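Local atomic coordinates of ABC transporter substrate-binding protein (Vibrio cholerae, PDB entry 3LKV), a protein that probably serves as the substrate-binding protein of an ABC transporter, holding a phenylalanine molecule between its two lobes and binding zinc ions. Residues Lys10-Ser14 with Phe65-Asn69; Phe46-Thr50 with Ile61-Phe65; Val117-Ser121 with Gln249-Tyr253; Asp275-Thr281 with Arg297-Lys302. All coordinates share one frame; numbering follows the deposited sequence.

Contact 1. Residues Lys10-Ser14 with Phe65-Asn69; sequences KVAVS and FVGEN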
loop_
_atom_site.group_PDB
_atom_site.type_symbol
_atom_site.label_atom_id
_atom_site.label_comp_id
_atom_site.label_asym_id
_atom_site.label_seq_id
_atom_site.Cartn_x
_atom_site.Cartn_y
_atom_site.Cartn_z
ATOM N N LYS A 10 5.966 15.540 -2.098
ATOM C CA LYS A 10 4.542 15.249 -2.082
ATOM C C LYS A 10 4.030 15.090 -3.501
ATOM O O LYS A 10 4.050 16.013 -4.278
ATOM C CB LYS A 10 3.787 16.345 -1.356
ATOM C CG LYS A 10 2.286 16.037 -1.086
ATOM C CD LYS A 10 1.722 16.985 0.076
ATOM C CE LYS A 10 0.191 17.303 -0.036
ATOM N NZ LYS A 10 -0.760 16.360 0.668
ATOM N N VAL A 11 3.621 13.877 -3.815
ATOM C CA VAL A 11 3.157 13.485 -5.133
ATOM C C VAL A 11 1.703 13.031 -4.978
ATOM O O VAL A 11 1.424 12.115 -4.198
ATOM C CB VAL A 11 4.041 12.386 -5.695
ATOM C CG1 VAL A 11 3.518 11.880 -7.061
ATOM C CG2 VAL A 11 5.518 12.940 -5.808
ATOM N N ALA A 12 0.803 13.659 -5.744
ATOM C CA ALA A 12 -0.612 13.376 -5.668
ATOM C C ALA A 12 -1.077 12.817 -7.008
ATOM O O ALA A 12 -0.878 13.457 -8.037
ATOM C CB ALA A 12 -1.390 14.674 -5.306
ATOM N N VAL A 13 -1.687 11.644 -6.954
ATOM C CA VAL A 13 -2.001 10.847 -8.095
ATOM C C VAL A 13 -3.497 10.716 -8.248
ATOM O O VAL A 13 -4.177 10.245 -7.334
ATOM C CB VAL A 13 -1.431 9.431 -7.979
ATOM C CG1 VAL A 13 -1.750 8.653 -9.256
ATOM C CG2 VAL A 13 0.089 9.452 -7.701
ATOM N N SER A 14 -4.013 11.165 -9.382
ATOM C CA SER A 14 -5.401 11.046 -9.703
ATOM C C SER A 14 -5.608 10.116 -10.897
ATOM O O SER A 14 -4.981 10.283 -11.941
ATOM C CB SER A 14 -5.890 12.418 -10.083
ATOM O OG SER A 14 -7.284 12.418 -10.393
ATOM N N PHE A 65 -6.847 18.207 -4.521
ATOM C CA PHE A 65 -5.399 18.019 -4.581
ATOM C C PHE A 65 -4.685 19.347 -4.773
ATOM O O PHE A 65 -3.668 19.617 -4.113
ATOM C CB PHE A 65 -4.974 17.087 -5.725
ATOM C CG PHE A 65 -5.045 15.619 -5.416
ATOM C CD1 PHE A 65 -5.097 15.131 -4.130
ATOM C CD2 PHE A 65 -4.992 14.708 -6.446
ATOM C CE1 PHE A 65 -5.166 13.736 -3.880
ATOM C CE2 PHE A 65 -5.011 13.344 -6.189
ATOM C CZ PHE A 65 -5.105 12.876 -4.916
ATOM N N VAL A 66 -5.194 20.190 -5.667
ATOM C CA VAL A 66 -4.540 21.488 -5.850
ATOM C C VAL A 66 -4.513 22.309 -4.548
ATOM O O VAL A 66 -3.579 22.986 -4.297
ATOM C CB VAL A 66 -5.141 22.312 -7.007
ATOM C CG1 VAL A 66 -4.663 23.796 -6.900
ATOM C CG2 VAL A 66 -4.742 21.646 -8.343
ATOM N N GLY A 67 -5.536 22.197 -3.723
ATOM C CA GLY A 67 -5.565 22.932 -2.477
ATOM C C GLY A 67 -4.627 22.398 -1.390
ATOM O O GLY A 67 -4.491 23.037 -0.409
ATOM N N GLU A 68 -4.047 21.204 -1.558
ATOM C CA GLU A 68 -3.092 20.622 -0.627
ATOM C C GLU A 68 -1.625 20.887 -1.068
ATOM O O GLU A 68 -0.696 20.283 -0.529
ATOM C CB GLU A 68 -3.343 19.101 -0.551
ATOM C CG GLU A 68 -4.662 18.714 0.087
ATOM C CD GLU A 68 -5.032 17.220 -0.086
ATOM O OE1 GLU A 68 -4.280 16.410 -0.725
ATOM O OE2 GLU A 68 -6.107 16.854 0.426
ATOM N N ASN A 69 -1.414 21.758 -2.046
ATOM C CA ASN A 69 -0.063 22.100 -2.476
ATOM C C ASN A 69 0.957 20.930 -2.592
ATOM O O ASN A 69 1.940 20.856 -1.884
ATOM C CB ASN A 69 0.442 23.206 -1.573
ATOM C CG ASN A 69 -0.618 24.316 -1.410
ATOM O OD1 ASN A 69 -1.107 24.874 -2.398
ATOM N ND2 ASN A 69 -1.038 24.562 -0.172
#
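K10 reaches from strand 10-14 to the loop that follows helix 55-66. Its CG lies anti to the backbone N (chi1 -171°), and the chain runs extended until it bends at the last torsion. This brings CE alongside the backbone of E68, with K10 CE 3.1 Å from E68 O. The K10 and E68 side chains cross at about a right angle. Their charged ends form a long salt bridge, K10 NZ to E68 OE1 at 3.8 Å. The stronger partners of K10 NZ are E45 and D47, both zinc ligands, to which it is hydrogen-bonded.

A12 comes next on the same side of the strand. Its methyl sits over the centre of the F65 ring in a CH-pi contact. A12 CB is 3.7 Å from the ring centroid, 9° off the normal. The strand backbone then passes the rim of this ring. V13 O lies near the ring plane, 3.4 Å from F65 CE2. S14 closes the segment, with its CB 4.1 Å from F65 CE2.

E68 N bonds to F65 O at 3.0 Å, and a weak N69 N to V66 O bond closes the type I turn V66-N69. This is helix-on-sheet packing in the alpha/beta lobe of a periplasmic binding protein. L73 of the adjacent strand also touches F65 and A12.

The contact is apolar at A12, has the V13 carbonyl at the ring edge, and is charged at K10. There the lysine stands among E45, D47 and E68, and its positive charge probably offsets part of the negative charge beside the zinc.

Contact 2. Residues Phe46-Thr50 with Ile61-Phe65; sequences FDYKT and IARQF. With ZN (zinc ion), chain C.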
loop_
_atom_site.group_PDB
_atom_site.type_symbol
_atom_site.label_atom_id
_atom_site.label_comp_id
_atom_site.label_asym_id
_atom_site.label_seq_id
_atom_site.Cartn_x
_atom_site.Cartn_y
_atom_site.Cartn_z
ATOM N N PHE A 46 2.785 9.896 -0.947
ATOM C CA PHE A 46 2.231 9.504 -2.238
ATOM C C PHE A 46 0.718 9.391 -1.981
ATOM O O PHE A 46 0.258 8.447 -1.402
ATOM C CB PHE A 46 2.861 8.162 -2.599
ATOM C CG PHE A 46 2.494 7.627 -3.913
ATOM C CD1 PHE A 46 3.218 7.947 -5.033
ATOM C CD2 PHE A 46 1.453 6.709 -4.035
ATOM C CE1 PHE A 46 2.920 7.376 -6.272
ATOM C CE2 PHE A 46 1.143 6.136 -5.281
ATOM C CZ PHE A 46 1.878 6.456 -6.383
ATOM N N ASP A 47 -0.027 10.390 -2.354
ATOM C CA ASP A 47 -1.478 10.374 -2.156
ATOM C C ASP A 47 -2.103 9.979 -3.488
ATOM O O ASP A 47 -1.589 10.306 -4.546
ATOM C CB ASP A 47 -1.964 11.775 -1.797
ATOM C CG ASP A 47 -1.498 12.227 -0.422
ATOM O OD1 ASP A 47 -1.407 11.378 0.464
ATOM O OD2 ASP A 47 -1.258 13.434 -0.210
ATOM N N TYR A 48 -3.253 9.354 -3.401
ATOM C CA TYR A 48 -3.881 8.658 -4.478
ATOM C C TYR A 48 -5.409 8.797 -4.324
ATOM O O TYR A 48 -5.961 8.588 -3.257
ATOM C CB TYR A 48 -3.468 7.188 -4.391
ATOM C CG TYR A 48 -4.363 6.351 -5.203
ATOM C CD1 TYR A 48 -4.481 6.584 -6.578
ATOM C CD2 TYR A 48 -5.195 5.403 -4.613
ATOM C CE1 TYR A 48 -5.374 5.857 -7.357
ATOM C CE2 TYR A 48 -6.102 4.668 -5.390
ATOM C CZ TYR A 48 -6.182 4.919 -6.750
ATOM O OH TYR A 48 -7.053 4.173 -7.531
ATOM N N LYS A 49 -6.099 9.128 -5.401
ATOM C CA LYS A 49 -7.561 9.137 -5.425
ATOM C C LYS A 49 -8.046 8.577 -6.770
ATOM O O LYS A 49 -7.478 8.924 -7.833
ATOM C CB LYS A 49 -8.106 10.552 -5.246
ATOM C CG LYS A 49 -8.079 11.185 -3.807
ATOM C CD LYS A 49 -8.887 10.357 -2.759
ATOM C CE LYS A 49 -9.115 11.101 -1.364
ATOM N NZ LYS A 49 -9.959 12.341 -1.610
ATOM N N THR A 50 -9.110 7.753 -6.729
ATOM C CA THR A 50 -9.743 7.310 -7.938
ATOM C C THR A 50 -11.058 8.070 -8.075
ATOM O O THR A 50 -11.751 8.291 -7.090
ATOM C CB THR A 50 -9.998 5.797 -8.013
ATOM O OG1 THR A 50 -10.916 5.567 -9.106
ATOM C CG2 THR A 50 -10.628 5.244 -6.703
ATOM N N ILE A 61 -11.498 15.848 -7.328
ATOM C CA ILE A 61 -10.199 15.370 -6.937
ATOM C C ILE A 61 -9.148 16.424 -7.295
ATOM O O ILE A 61 -8.322 16.796 -6.449
ATOM C CB ILE A 61 -9.878 14.047 -7.592
ATOM C CG1 ILE A 61 -10.671 12.939 -6.911
ATOM C CG2 ILE A 61 -8.395 13.734 -7.525
ATOM C CD1 ILE A 61 -10.652 11.647 -7.730
ATOM N N ALA A 62 -9.214 16.926 -8.524
ATOM C CA ALA A 62 -8.263 17.948 -8.984
ATOM C C ALA A 62 -8.296 19.163 -8.066
ATOM O O ALA A 62 -7.236 19.649 -7.621
ATOM C CB ALA A 62 -8.524 18.339 -10.488
ATOM N N ARG A 63 -9.480 19.620 -7.700
ATOM C CA ARG A 63 -9.596 20.803 -6.836
ATOM C C ARG A 63 -9.062 20.528 -5.418
ATOM O O ARG A 63 -8.420 21.376 -4.831
ATOM C CB ARG A 63 -11.047 21.305 -6.733
ATOM C CG ARG A 63 -11.621 21.691 -8.120
ATOM C CD ARG A 63 -13.117 21.981 -8.041
ATOM N NE ARG A 63 -13.572 22.508 -9.308
ATOM C CZ ARG A 63 -14.832 22.620 -9.686
ATOM N NH1 ARG A 63 -15.816 22.245 -8.893
ATOM N NH2 ARG A 63 -15.108 23.115 -10.888
ATOM N N GLN A 64 -9.343 19.352 -4.880
ATOM C CA GLN A 64 -8.892 19.022 -3.519
ATOM C C GLN A 64 -7.390 18.917 -3.521
ATOM O O GLN A 64 -6.740 19.468 -2.653
ATOM C CB GLN A 64 -9.437 17.657 -3.115
ATOM C CG GLN A 64 -9.206 17.313 -1.636
ATOM C CD GLN A 64 -10.326 16.376 -1.141
ATOM O OE1 GLN A 64 -10.697 15.376 -1.807
ATOM N NE2 GLN A 64 -10.905 16.724 0.001
ATOM N N PHE A 65 -6.847 18.207 -4.521
ATOM C CA PHE A 65 -5.399 18.019 -4.581
ATOM C C PHE A 65 -4.685 19.347 -4.773
ATOM O O PHE A 65 -3.668 19.617 -4.113
ATOM C CB PHE A 65 -4.974 17.087 -5.725
ATOM C CG PHE A 65 -5.045 15.619 -5.416
ATOM C CD1 PHE A 65 -5.097 15.131 -4.130
ATOM C CD2 PHE A 65 -4.992 14.708 -6.446
ATOM C CE1 PHE A 65 -5.166 13.736 -3.880
ATOM C CE2 PHE A 65 -5.011 13.344 -6.189
ATOM C CZ PHE A 65 -5.105 12.876 -4.916
HETATM ZN ZN ZN C . -1.153 12.738 1.831
#
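The F65 ring turns its rim to strand 46-50. The backbone carbon of Y48 lies near the ring plane, with Y48 C 4.1 Å from F65 CZ. K49 and D47 come to the ring obliquely. The closer is K49, whose CG is 3.6 Å from F65 CZ. One face of the ring is covered from the neighbouring strand 9-15.

K49 carries much of the contact. Its CG lies anti to the carbonyl carbon (chi1 -76°), and the chain bends at chi2 and once more at chi4. The aliphatic part is thus set between F65 and I61, with K49 CB 3.7 Å from I61 CD1. The same I61 methyl reaches the strand backbone, with CD1 3.6 Å from T50 O.

Helix 61-65 runs nearly antiparallel to the strand, at 159°, and their axes approach to 10.1 Å. Helix 55-66 follows strand 44-50 in the chain and lies against the parallel sheet, as in the alpha/beta lobes of periplasmic binding proteins. Strand 44-50 is the outermost strand on this side of the sheet, and it meets the second subunit.

Beyond the apolar part, K49 and Q64 cross at about a right angle, with K49 NZ 3.1 Å from Q64 OE1. Both atoms are hydrogen-bonded to T8 of the second subunit.

D47 has a different role at its outer end. Its carboxylate chelates the zinc ion through both oxygens, OD1 at 1.9 Å and OD2 at 2.2 Å. E45 binds the same metal, as do E45 and D47 of the second subunit, so the ion links the two chains. K10 donates a hydrogen bond to D47 OD2.

Contact 3. Residues Val117-Ser121 with Gln249-Tyr253; sequences VTGLS and QTADY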
loop_
_atom_site.group_PDB
_atom_site.type_symbol
_atom_site.label_atom_id
_atom_site.label_comp_id
_atom_site.label_asym_id
_atom_site.label_seq_id
_atom_site.Cartn_x
_atom_site.Cartn_y
_atom_site.Cartn_z
ATOM N N VAL A 117 2.754 21.300 -17.836
ATOM C CA VAL A 117 2.300 19.953 -18.148
ATOM C C VAL A 117 3.273 19.202 -19.044
ATOM O O VAL A 117 3.788 19.752 -20.020
ATOM C CB VAL A 117 0.931 19.986 -18.898
ATOM C CG1 VAL A 117 0.309 18.547 -18.972
ATOM C CG2 VAL A 117 -0.044 20.950 -18.219
ATOM N N THR A 118 3.517 17.945 -18.694
ATOM C CA THR A 118 4.324 17.039 -19.487
ATOM C C THR A 118 3.947 15.627 -19.150
ATOM O O THR A 118 3.059 15.435 -18.333
ATOM C CB THR A 118 5.842 17.218 -19.272
ATOM O OG1 THR A 118 6.537 16.465 -20.296
ATOM C CG2 THR A 118 6.250 16.751 -17.934
ATOM N N GLY A 119 4.605 14.648 -19.780
ATOM C CA GLY A 119 4.375 13.246 -19.408
ATOM C C GLY A 119 4.494 12.215 -20.511
ATOM O O GLY A 119 5.290 12.354 -21.414
ATOM N N LEU A 120 3.697 11.174 -20.423
ATOM C CA LEU A 120 3.855 9.987 -21.260
ATOM C C LEU A 120 2.542 9.603 -21.947
ATOM O O LEU A 120 1.478 9.502 -21.313
ATOM C CB LEU A 120 4.339 8.830 -20.418
ATOM C CG LEU A 120 5.839 8.558 -20.292
ATOM C CD1 LEU A 120 6.342 7.912 -18.955
ATOM C CD2 LEU A 120 6.226 7.639 -21.474
ATOM N N SER A 121 2.648 9.353 -23.243
ATOM C CA SER A 121 1.536 8.898 -24.038
ATOM C C SER A 121 1.569 7.403 -24.347
ATOM O O SER A 121 2.648 6.864 -24.678
ATOM C CB SER A 121 1.519 9.663 -25.364
ATOM O OG SER A 121 0.556 9.070 -26.222
ATOM N N GLN A 249 8.698 4.555 -16.108
ATOM C CA GLN A 249 9.245 5.724 -16.814
ATOM C C GLN A 249 8.618 7.022 -16.370
ATOM O O GLN A 249 9.249 8.068 -16.459
ATOM C CB GLN A 249 9.020 5.654 -18.317
ATOM C CG GLN A 249 9.724 4.604 -19.118
ATOM C CD GLN A 249 9.273 4.690 -20.605
ATOM O OE1 GLN A 249 9.284 5.761 -21.244
ATOM N NE2 GLN A 249 8.837 3.574 -21.124
ATOM N N THR A 250 7.356 6.987 -15.956
ATOM C CA THR A 250 6.729 8.180 -15.377
ATOM C C THR A 250 7.519 8.725 -14.174
ATOM O O THR A 250 7.599 9.926 -13.971
ATOM C CB THR A 250 5.281 7.904 -14.960
ATOM O OG1 THR A 250 4.552 7.283 -16.054
ATOM C CG2 THR A 250 4.620 9.202 -14.485
ATOM N N ALA A 251 8.160 7.859 -13.415
ATOM C CA ALA A 251 8.914 8.296 -12.233
ATOM C C ALA A 251 10.115 9.116 -12.616
ATOM O O ALA A 251 10.548 9.930 -11.833
ATOM C CB ALA A 251 9.364 7.088 -11.389
ATOM N N ASP A 252 10.704 8.861 -13.775
ATOM C CA ASP A 252 11.753 9.711 -14.290
ATOM C C ASP A 252 11.313 11.146 -14.424
ATOM O O ASP A 252 12.062 12.021 -14.070
ATOM C CB ASP A 252 12.244 9.293 -15.692
ATOM C CG ASP A 252 12.934 7.943 -15.717
ATOM O OD1 ASP A 252 13.253 7.368 -14.637
ATOM O OD2 ASP A 252 13.172 7.449 -16.856
ATOM N N TYR A 253 10.127 11.398 -14.968
ATOM C CA TYR A 253 9.630 12.761 -15.089
ATOM C C TYR A 253 9.394 13.386 -13.696
ATOM O O TYR A 253 9.824 14.513 -13.360
ATOM C CB TYR A 253 8.288 12.771 -15.892
ATOM C CG TYR A 253 8.402 12.594 -17.402
ATOM C CD1 TYR A 253 8.334 13.702 -18.261
ATOM C CD2 TYR A 253 8.535 11.343 -17.972
ATOM C CE1 TYR A 253 8.462 13.589 -19.623
ATOM C CE2 TYR A 253 8.680 11.202 -19.410
ATOM C CZ TYR A 253 8.633 12.334 -20.209
ATOM O OH TYR A 253 8.719 12.245 -21.586
#
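L120 and Y253 make the apolar part of this contact, with L120 CG 4.0 Å from Y253 CE2. The leucine points from strand 117-121 to helix 243-258. Its CD1 meets the first turn of the 249-253 segment, 3.6 Å from Q249 CB and 3.3 Å from T250 N. The other methyl, CD2, touches the amide oxygen of Q249.

The ring of Y253 turns one face to G119. G119 CA sits over that face in a CH-pi contact, 4.2 Å from the centroid and offset toward the rim. The backbone of G119 (phi 148°, psi -147°) is one in which a CB would be jammed against T118 O.

Polar groups meet the ring as well. T118 OG1 is 3.5 Å from Y253 CE1, and Y253 OH is 3.4 Å from G119 O. Their hydrogen bonds go to other residues: T118 OG1 pairs with L266 O, and Y253 OH with D267 O.

Strand and helix run nearly antiparallel, at 167°, with the helix laid on the parallel sheet of the lobe. Both hydroxyls bond to backbone carbonyls of 266-267, so the contact is joined to the chain at D267, a zinc ligand.

Contact 4. Residues Asp275-Thr281 with Arg297-Lys302; sequences DLVINKT and RATSTK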
loop_
_atom_site.group_PDB
_atom_site.type_symbol
_atom_site.label_atom_id
_atom_site.label_comp_id
_atom_site.label_asym_id
_atom_site.label_seq_id
_atom_site.Cartn_x
_atom_site.Cartn_y
_atom_site.Cartn_z
ATOM N N ASP A 275 3.512 -5.966 -26.659
ATOM C CA ASP A 275 3.698 -7.425 -26.648
ATOM C C ASP A 275 2.488 -8.098 -27.274
ATOM O O ASP A 275 1.346 -7.813 -26.913
ATOM C CB ASP A 275 3.920 -7.961 -25.234
ATOM C CG ASP A 275 5.135 -7.332 -24.550
ATOM O OD1 ASP A 275 6.238 -7.443 -25.126
ATOM O OD2 ASP A 275 4.970 -6.705 -23.473
ATOM N N LEU A 276 2.759 -8.984 -28.225
ATOM C CA LEU A 276 1.755 -9.823 -28.838
ATOM C C LEU A 276 1.424 -10.967 -27.915
ATOM O O LEU A 276 2.275 -11.788 -27.626
ATOM C CB LEU A 276 2.285 -10.350 -30.172
ATOM C CG LEU A 276 1.385 -11.279 -30.990
ATOM C CD1 LEU A 276 -0.045 -10.778 -31.012
ATOM C CD2 LEU A 276 1.983 -11.511 -32.471
ATOM N N VAL A 277 0.188 -11.016 -27.440
ATOM C CA VAL A 277 -0.268 -12.070 -26.546
ATOM C C VAL A 277 -1.500 -12.735 -27.180
ATOM O O VAL A 277 -2.300 -12.044 -27.798
ATOM C CB VAL A 277 -0.617 -11.475 -25.189
ATOM C CG1 VAL A 277 -1.172 -12.543 -24.250
ATOM C CG2 VAL A 277 0.629 -10.697 -24.593
ATOM N N ILE A 278 -1.616 -14.067 -27.067
ATOM C CA ILE A 278 -2.713 -14.862 -27.672
ATOM C C ILE A 278 -3.428 -15.654 -26.591
ATOM O O ILE A 278 -2.776 -16.268 -25.750
ATOM C CB ILE A 278 -2.211 -15.909 -28.708
ATOM C CG1 ILE A 278 -1.413 -15.264 -29.832
ATOM C CG2 ILE A 278 -3.383 -16.705 -29.293
ATOM C CD1 ILE A 278 -2.033 -13.998 -30.394
ATOM N N ASN A 279 -4.757 -15.641 -26.601
ATOM C CA ASN A 279 -5.524 -16.481 -25.707
ATOM C C ASN A 279 -6.061 -17.710 -26.456
ATOM O O ASN A 279 -7.151 -17.688 -27.041
ATOM C CB ASN A 279 -6.639 -15.706 -25.037
ATOM C CG ASN A 279 -7.234 -16.466 -23.884
ATOM O OD1 ASN A 279 -7.166 -17.704 -23.832
ATOM N ND2 ASN A 279 -7.808 -15.743 -22.936
ATOM N N LYS A 280 -5.283 -18.799 -26.392
ATOM C CA LYS A 280 -5.564 -20.059 -27.165
ATOM C C LYS A 280 -6.855 -20.664 -26.699
ATOM O O LYS A 280 -7.692 -21.043 -27.507
ATOM C CB LYS A 280 -4.457 -21.102 -26.971
ATOM C CG LYS A 280 -3.253 -21.072 -27.938
ATOM C CD LYS A 280 -2.001 -21.774 -27.244
ATOM C CE LYS A 280 -1.296 -22.867 -28.107
ATOM N NZ LYS A 280 -0.049 -23.394 -27.415
ATOM N N THR A 281 -7.023 -20.748 -25.390
ATOM C CA THR A 281 -8.257 -21.263 -24.838
ATOM C C THR A 281 -9.441 -20.507 -25.407
ATOM O O THR A 281 -10.253 -21.090 -26.118
ATOM C CB THR A 281 -8.260 -21.139 -23.325
ATOM O OG1 THR A 281 -6.941 -21.425 -22.866
ATOM C CG2 THR A 281 -9.266 -22.071 -22.697
ATOM N N ARG A 297 5.196 -15.764 -33.325
ATOM C CA ARG A 297 5.602 -14.453 -32.777
ATOM C C ARG A 297 5.070 -14.158 -31.366
ATOM O O ARG A 297 5.396 -13.130 -30.804
ATOM C CB ARG A 297 5.145 -13.318 -33.702
ATOM C CG ARG A 297 5.786 -13.314 -35.082
ATOM C CD ARG A 297 5.782 -11.912 -35.750
ATOM N NE ARG A 297 4.483 -11.236 -35.707
ATOM C CZ ARG A 297 3.432 -11.545 -36.465
ATOM N NH1 ARG A 297 3.477 -12.542 -37.346
ATOM N NH2 ARG A 297 2.313 -10.857 -36.339
ATOM N N ALA A 298 4.260 -15.046 -30.796
ATOM C CA ALA A 298 3.548 -14.744 -29.549
ATOM C C ALA A 298 4.491 -14.735 -28.373
ATOM O O ALA A 298 4.929 -15.804 -27.939
ATOM C CB ALA A 298 2.449 -15.748 -29.291
ATOM N N THR A 299 4.786 -13.539 -27.843
ATOM C CA THR A 299 5.656 -13.396 -26.651
ATOM C C THR A 299 5.019 -14.093 -25.441
ATOM O O THR A 299 5.683 -14.356 -24.449
ATOM C CB THR A 299 6.030 -11.875 -26.274
ATOM O OG1 THR A 299 4.934 -11.220 -25.614
ATOM C CG2 THR A 299 6.472 -11.048 -27.492
ATOM N N SER A 300 3.731 -14.389 -25.522
ATOM C CA SER A 300 3.078 -15.130 -24.463
ATOM C C SER A 300 1.861 -15.804 -25.062
ATOM O O SER A 300 1.509 -15.524 -26.217
ATOM C CB SER A 300 2.704 -14.196 -23.307
ATOM O OG SER A 300 1.940 -14.884 -22.326
ATOM N N THR A 301 1.220 -16.684 -24.296
ATOM C CA THR A 301 0.378 -17.670 -24.944
ATOM C C THR A 301 -0.787 -18.314 -24.173
ATOM O O THR A 301 -1.281 -19.363 -24.606
ATOM C CB THR A 301 1.281 -18.797 -25.576
ATOM O OG1 THR A 301 0.649 -19.308 -26.763
ATOM C CG2 THR A 301 1.607 -19.947 -24.555
ATOM N N LYS A 302 -1.282 -17.702 -23.101
ATOM C CA LYS A 302 -2.435 -18.314 -22.384
ATOM C C LYS A 302 -3.666 -18.588 -23.303
ATOM O O LYS A 302 -4.245 -19.688 -23.338
ATOM C CB LYS A 302 -2.833 -17.476 -21.150
ATOM C CG LYS A 302 -3.202 -15.994 -21.421
ATOM C CD LYS A 302 -2.854 -15.099 -20.208
ATOM C CE LYS A 302 -1.319 -14.867 -20.051
ATOM N NZ LYS A 302 -0.943 -14.390 -18.699
#
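L276 O takes two weak hydrogen bonds from T299, at the point where the C-terminal tail meets edge strand 275-278. The backbone T299 N is 3.1 Å away, at a bent N-H...O angle of 122°. The hydroxyl T299 OG1 lies 3.4 Å from the same oxygen. The strand is the outermost one of the mixed sheet in the second alpha/beta lobe, and it runs antiparallel to strand 237-240.

At the other end, T281 OG1 gives a weak hydrogen bond to K302 O. T281 lies in the first turn of helix 280-285. N279 is the N-cap of that helix, its OD1 accepting from A282 N, while its ND2 bonds to V231 O. Between these ends, T301 CA makes a CH...O contact with I278 O.

Side-chain packing completes the contact. The I278 and A298 side chains meet through CG1 and CB, 3.9 Å apart. K280 lies obliquely across T301, its CD 3.7 Å from T301 OG1. R297 bends at chi3 (-48°), which brings its guanidinium back beside L276 at an oblique angle, and its NH2 forms a salt bridge with E135. L276 CD2 is 3.8 Å from R297 CB and 3.9 Å from R297 NH2.

Contacts 1 and 2 form one unit, with centres 6 Å apart. They share F65 and helix 55-66, and their strands 9-15 and 44-50 are neighbours in the parallel sheet. Both touch the second subunit near the shared zinc. Contact 3 uses the same sheet, through strand 117-121, but with helix 243-258; its centre is 16 Å from that of contact 1. Contact 4 lies in the other lobe, on the mixed sheet, 39 Å from contact 1 between centres. Contacts 1 and 2 close before contact 3 opens, and contact 4 comes last. Between the segments of contact 3 the chain builds most of the mixed-sheet lobe; helix 243-258 then packs back on the first, consistent with interleaved lobes.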